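Local coordinates for coat protein (Sulfolobus turreted icosahedral virus, PDB 2BBD) that forms the major shell-building subunit of an archaeal virus capsid, with a fold that points to shared ancestry with eukaryotic and bacterial virus coats, at residues Y75-G79 against T80-I84; A121-A125 against T126-N130. One frame throughout, in Å; residues are numbered along the deposited sequence.

Contact 1 comes first along the chain, where strand 72-78 runs straight into helix 79-89; contact 2 follows at the end of strand 108-123, in the loop to strand 131-137. Their centres lie about 22 Å apart and their nearest atoms about 6 Å, so they do not touch. The centre of contact 1 lies about 4 Å from that of the chain, that of contact 2 about 20 Å. Both mark places where the chain leaves a strand, one of the mixed sheet into a helix, one of the five-stranded antiparallel sheet into a loop crossing to the mixed sheet. Strand 108-123 also meets contact 1 through W116, F118 and D119, consistent with a jelly-roll sandwich.

Contact 1. Residues Y75-G79 against T80-I84; sequences YSVSG and TGLGI
S78 and G81 meet through a single side-chain bond: the hydroxyl OG of S78 accepts from G81 N at 2.9 Å, with an N-H...O angle of 165°. The chi1 of 59° sets OG between the backbone N and carbonyl carbon of S78, turned toward the amides at the start of the helix. Beside it, L82 N donates to S78 O at 3.3 Å, nearly straight, and G83 N reaches G79 O at 3.0 Å with a more bent N-H. The first bond makes S78, the last residue of strand 72-78, the N-cap of helix 79-89; the other two are the helix's first i-to-i+4 backbone bonds. The short helix axis here runs at 93° to the strand. This perpendicular turn is backed by apolar contact. V77 CG2 lies against L82 CB at 3.8 Å, while L82 CD1 comes obliquely to CE1 of Y75 at a looser 4.5 Å. L82 also touches F64, W116 and F118, so it is wedged between the mixed sheet (V77, F64) and strand 108-123 of the five-stranded sheet (W116, F118). In the outer shell, S78 OG is additionally hydrogen-bonded to E187 OE2, a link that would hold the hydroxyl in its capping direction, and G79 O takes a second donor, W116 NE1. Y75 OH bonds to D119 O, and its ring meets F118 edge-to-face.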
ATOM      1  N   TYR A  75      -8.179   1.157  -3.253  1.00 24.16           N
ATOM      2  CA  TYR A  75      -7.170   1.117  -2.201  1.00 23.82           C
ATOM      3  C   TYR A  75      -7.795   1.326  -0.835  1.00 23.83           C
ATOM      4  O   TYR A  75      -8.700   2.146  -0.665  1.00 21.95           O
ATOM      5  CB  TYR A  75      -6.126   2.218  -2.399  1.00 24.15           C
ATOM      6  CG  TYR A  75      -5.044   1.917  -3.405  1.00 24.38           C
ATOM      7  CD1 TYR A  75      -3.736   1.634  -2.986  1.00 26.31           C
ATOM      8  CD2 TYR A  75      -5.311   1.939  -4.771  1.00 24.62           C
ATOM      9  CE1 TYR A  75      -2.723   1.384  -3.913  1.00 25.46           C
ATOM     10  CE2 TYR A  75      -4.309   1.688  -5.705  1.00 25.43           C
ATOM     11  CZ  TYR A  75      -3.019   1.413  -5.269  1.00 24.34           C
ATOM     12  OH  TYR A  75      -2.034   1.183  -6.195  1.00 26.37           O
ATOM     13  N   SER A  76      -7.291   0.570   0.134  1.00 22.13           N
ATOM     14  CA  SER A  76      -7.702   0.662   1.523  1.00 23.55           C
ATOM     15  C   SER A  76      -6.434   0.235   2.266  1.00 23.03           C
ATOM     16  O   SER A  76      -6.199  -0.949   2.503  1.00 24.79           O
ATOM     17  CB  SER A  76      -8.853  -0.295   1.822  1.00 24.36           C
ATOM     18  OG  SER A  76      -9.308  -0.097   3.148  1.00 27.25           O
ATOM     19  N   VAL A  77      -5.607   1.214   2.604  1.00 22.92           N
ATOM     20  CA  VAL A  77      -4.337   0.959   3.270  1.00 21.96           C
ATOM     21  C   VAL A  77      -4.012   2.054   4.279  1.00 22.11           C
ATOM     22  O   VAL A  77      -4.481   3.189   4.165  1.00 22.71           O
ATOM     23  CB  VAL A  77      -3.184   0.929   2.244  1.00 21.18           C
ATOM     24  CG1 VAL A  77      -3.408  -0.162   1.203  1.00 20.52           C
ATOM     25  CG2 VAL A  77      -3.089   2.286   1.554  1.00 20.81           C
ATOM     26  N   SER A  78      -3.183   1.706   5.255  1.00 22.54           N
ATOM     27  CA  SER A  78      -2.756   2.652   6.274  1.00 19.97           C
ATOM     28  C   SER A  78      -1.666   3.527   5.657  1.00 20.26           C
ATOM     29  O   SER A  78      -1.091   3.171   4.634  1.00 20.01           O
ATOM     30  CB  SER A  78      -2.194   1.897   7.480  1.00 20.10           C
ATOM     31  OG  SER A  78      -1.086   1.091   7.109  1.00 25.46           O
ATOM     32  N   GLY A  79      -1.388   4.674   6.262  1.00 21.75           N
ATOM     33  CA  GLY A  79      -0.329   5.518   5.735  1.00 20.83           C
ATOM     34  C   GLY A  79       1.002   4.781   5.907  1.00 21.93           C
ATOM     35  O   GLY A  79       1.912   4.904   5.080  1.00 19.96           O
ATOM     36  N   THR A  80       1.092   4.004   6.983  1.00 20.78           N
ATOM     37  CA  THR A  80       2.286   3.215   7.296  1.00 21.29           C
ATOM     38  C   THR A  80       2.593   2.153   6.234  1.00 21.39           C
ATOM     39  O   THR A  80       3.691   2.119   5.683  1.00 21.60           O
ATOM     40  CB  THR A  80       2.137   2.500   8.660  1.00 20.47           C
ATOM     41  OG1 THR A  80       2.176   3.464   9.715  1.00 19.61           O
ATOM     42  CG2 THR A  80       3.261   1.491   8.853  1.00 17.55           C
ATOM     43  N   GLY A  81       1.613   1.298   5.954  1.00 23.52           N
ATOM     44  CA  GLY A  81       1.803   0.244   4.971  1.00 21.22           C
ATOM     45  C   GLY A  81       2.136   0.722   3.570  1.00 22.88           C
ATOM     46  O   GLY A  81       3.055   0.195   2.925  1.00 22.06           O
ATOM     47  N   LEU A  82       1.387   1.709   3.080  1.00 21.26           N
ATOM     48  CA  LEU A  82       1.636   2.231   1.744  1.00 20.06           C
ATOM     49  C   LEU A  82       3.009   2.902   1.703  1.00 19.39           C
ATOM     50  O   LEU A  82       3.701   2.855   0.674  1.00 19.71           O
ATOM     51  CB  LEU A  82       0.545   3.234   1.344  1.00 18.71           C
ATOM     52  CG  LEU A  82       0.595   3.771  -0.096  1.00 20.08           C
ATOM     53  CD1 LEU A  82       0.557   2.600  -1.089  1.00 18.83           C
ATOM     54  CD2 LEU A  82      -0.591   4.720  -0.336  1.00 18.67           C
ATOM     55  N   GLY A  83       3.386   3.521   2.827  1.00 18.38           N
ATOM     56  CA  GLY A  83       4.671   4.199   2.938  1.00 18.96           C
ATOM     57  C   GLY A  83       5.822   3.203   2.871  1.00 20.52           C
ATOM     58  O   GLY A  83       6.838   3.440   2.217  1.00 21.25           O
ATOM     59  N   ILE A  84       5.665   2.075   3.551  1.00 20.66           N
ATOM     60  CA  ILE A  84       6.701   1.057   3.519  1.00 21.70           C
ATOM     61  C   ILE A  84       6.769   0.490   2.093  1.00 19.99           C
ATOM     62  O   ILE A  84       7.852   0.193   1.588  1.00 20.37           O
ATOM     63  CB  ILE A  84       6.418  -0.048   4.573  1.00 19.08           C
ATOM     64  CG1 ILE A  84       6.585   0.545   5.976  1.00 17.90           C
ATOM     65  CG2 ILE A  84       7.380  -1.226   4.395  1.00 21.05           C
ATOM     66  CD1 ILE A  84       6.044  -0.322   7.096  1.00 18.22           C
TER

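Contact 2. Residues A121-A125 against T126-N130; sequences ARFPA and TMVQN
F123 turns its ring toward V128 because chi1 of -165° places CG opposite the backbone N, and V128, at chi1 -54°, sets CG2 between its own N and carbonyl carbon, facing back. The result is an oblique apolar contact: CE2 of F123 lies 3.6 Å from V128 CG2. The same CG2 passes 3.5 Å from A125 O, so the valine fits between the ring and the turn. That turn is built from backbone. M127 N donates to P124 O at 2.9 Å, the donor standing 47° above the carbonyl plane, and V128 N gives a weak bond to A125 O at 3.3 Å. These i-to-i+3 links fit the short 3-10 segment through A125-M127. Just before it, P124 centres an inverse gamma turn, whose A125 N to F123 O bond is weak. The M127 side chain, a selenomethionine, passes its SE 4.4 Å from P124 CB. Outside the turn, F123 meets Y68 edge-to-face and touches I131, as does A125, while P124 and T126 rest on F29; the loop thus carries the chain from the five-stranded sheet to strand 131-137 of the mixed sheet, packing on F29 and I131. With backbone bonds alone crossing the turn, one of them weak, the side-chain chemistry between its two halves is apolar, and the bend probably depends on those bonds and on the burial of F123 against V128.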
ATOM      1  N   ALA A 121      -3.148   1.508 -12.554  1.00 30.28           N
ATOM      2  CA  ALA A 121      -3.032   0.825 -13.839  1.00 30.03           C
ATOM      3  C   ALA A 121      -3.454   1.859 -14.886  1.00 30.40           C
ATOM      4  O   ALA A 121      -2.765   2.865 -15.081  1.00 32.15           O
ATOM      5  CB  ALA A 121      -3.953  -0.396 -13.866  1.00 27.96           C
ATOM      6  N   ARG A 122      -4.565   1.620 -15.569  1.00 28.27           N
ATOM      7  CA  ARG A 122      -5.057   2.609 -16.526  1.00 29.63           C
ATOM      8  C   ARG A 122      -6.562   2.666 -16.340  1.00 27.48           C
ATOM      9  O   ARG A 122      -7.329   2.140 -17.135  1.00 29.38           O
ATOM     10  CB  ARG A 122      -4.693   2.243 -17.967  1.00 30.76           C
ATOM     11  CG  ARG A 122      -4.633   3.474 -18.858  1.00 35.69           C
ATOM     12  CD  ARG A 122      -4.300   3.141 -20.297  1.00 36.79           C
ATOM     13  NE  ARG A 122      -5.341   2.329 -20.915  1.00 35.71           N
ATOM     14  CZ  ARG A 122      -5.365   2.017 -22.208  1.00 38.38           C
ATOM     15  NH1 ARG A 122      -4.401   2.453 -23.018  1.00 35.82           N
ATOM     16  NH2 ARG A 122      -6.353   1.275 -22.691  1.00 32.72           N
ATOM     17  N   PHE A 123      -6.959   3.306 -15.246  1.00 27.06           N
ATOM     18  CA  PHE A 123      -8.349   3.453 -14.839  1.00 25.44           C
ATOM     19  C   PHE A 123      -9.173   4.330 -15.783  1.00 26.45           C
ATOM     20  O   PHE A 123      -8.796   5.463 -16.082  1.00 28.40           O
ATOM     21  CB  PHE A 123      -8.375   4.038 -13.427  1.00 23.65           C
ATOM     22  CG  PHE A 123      -9.696   3.929 -12.747  1.00 22.47           C
ATOM     23  CD1 PHE A 123     -10.160   2.701 -12.299  1.00 23.00           C
ATOM     24  CD2 PHE A 123     -10.482   5.062 -12.546  1.00 23.72           C
ATOM     25  CE1 PHE A 123     -11.398   2.595 -11.654  1.00 24.55           C
ATOM     26  CE2 PHE A 123     -11.719   4.972 -11.903  1.00 23.95           C
ATOM     27  CZ  PHE A 123     -12.178   3.735 -11.455  1.00 23.48           C
ATOM     28  N   PRO A 124     -10.316   3.811 -16.263  1.00 26.64           N
ATOM     29  CA  PRO A 124     -11.200   4.546 -17.179  1.00 26.58           C
ATOM     30  C   PRO A 124     -12.041   5.564 -16.399  1.00 27.22           C
ATOM     31  O   PRO A 124     -13.272   5.454 -16.307  1.00 27.39           O
ATOM     32  CB  PRO A 124     -12.035   3.432 -17.798  1.00 25.68           C
ATOM     33  CG  PRO A 124     -12.221   2.487 -16.634  1.00 26.73           C
ATOM     34  CD  PRO A 124     -10.843   2.460 -15.976  1.00 25.38           C
ATOM     35  N   ALA A 125     -11.357   6.559 -15.844  1.00 26.57           N
ATOM     36  CA  ALA A 125     -11.990   7.580 -15.019  1.00 26.48           C
ATOM     37  C   ALA A 125     -13.130   8.339 -15.685  1.00 27.46           C
ATOM     38  O   ALA A 125     -14.092   8.712 -15.026  1.00 27.18           O
ATOM     39  CB  ALA A 125     -10.934   8.555 -14.520  1.00 22.26           C
ATOM     40  N   THR A 126     -13.028   8.564 -16.988  1.00 29.82           N
ATOM     41  CA  THR A 126     -14.069   9.288 -17.708  1.00 31.18           C
ATOM     42  C   THR A 126     -15.351   8.465 -17.859  1.00 32.41           C
ATOM     43  O   THR A 126     -16.367   8.969 -18.325  1.00 32.55           O
ATOM     44  CB  THR A 126     -13.582   9.711 -19.104  1.00 31.13           C
ATOM     45  OG1 THR A 126     -13.194   8.550 -19.849  1.00 31.28           O
ATOM     46  CG2 THR A 126     -12.389  10.649 -18.987  1.00 30.91           C
HETATM   47  N   MSE A 127     -15.314   7.205 -17.438  1.00 34.04           N
HETATM   48  CA  MSE A 127     -16.481   6.344 -17.561  1.00 33.74           C
HETATM   49  C   MSE A 127     -17.151   6.006 -16.235  1.00 32.54           C
HETATM   50  O   MSE A 127     -18.169   5.306 -16.203  1.00 32.80           O
HETATM   51  CB  MSE A 127     -16.085   5.063 -18.302  1.00 37.01           C
HETATM   52  CG  MSE A 127     -15.664   5.331 -19.743  1.00 42.02           C
HETATM   53 SE   MSE A 127     -15.205   3.749 -20.763  1.00 53.12          SE
HETATM   54  CE  MSE A 127     -16.991   3.040 -21.032  1.00 47.61           C
ATOM     55  N   VAL A 128     -16.594   6.514 -15.141  1.00 30.78           N
ATOM     56  CA  VAL A 128     -17.154   6.247 -13.820  1.00 29.58           C
ATOM     57  C   VAL A 128     -17.543   7.551 -13.127  1.00 30.05           C
ATOM     58  O   VAL A 128     -17.234   8.638 -13.614  1.00 29.42           O
ATOM     59  CB  VAL A 128     -16.144   5.491 -12.914  1.00 29.86           C
ATOM     60  CG1 VAL A 128     -15.647   4.226 -13.609  1.00 28.93           C
ATOM     61  CG2 VAL A 128     -14.984   6.404 -12.560  1.00 27.64           C
ATOM     62  N   GLN A 129     -18.206   7.424 -11.983  1.00 29.28           N
ATOM     63  CA  GLN A 129     -18.651   8.572 -11.209  1.00 33.08           C
ATOM     64  C   GLN A 129     -18.010   8.648  -9.833  1.00 32.36           C
ATOM     65  O   GLN A 129     -17.659   7.634  -9.238  1.00 33.30           O
ATOM     66  CB  GLN A 129     -20.173   8.518 -11.008  1.00 37.75           C
ATOM     67  CG  GLN A 129     -20.991   8.551 -12.289  1.00 45.17           C
ATOM     68  CD  GLN A 129     -21.279   9.960 -12.757  1.00 49.26           C
ATOM     69  OE1 GLN A 129     -20.383  10.810 -12.803  1.00 51.98           O
ATOM     70  NE2 GLN A 129     -22.537  10.220 -13.115  1.00 50.73           N
ATOM     71  N   ASN A 130     -17.869   9.873  -9.346  1.00 30.77           N
ATOM     72  CA  ASN A 130     -17.353  10.151  -8.013  1.00 29.60           C
ATOM     73  C   ASN A 130     -16.121   9.390  -7.502  1.00 27.83           C
ATOM     74  O   ASN A 130     -16.230   8.513  -6.635  1.00 26.15           O
ATOM     75  CB  ASN A 130     -18.506   9.992  -7.024  1.00 31.68           C
ATOM     76  CG  ASN A 130     -19.710  10.864  -7.390  1.00 36.30           C
ATOM     77  OD1 ASN A 130     -20.861  10.427  -7.313  1.00 34.40           O
ATOM     78  ND2 ASN A 130     -19.439  12.106  -7.789  1.00 36.14           N
TER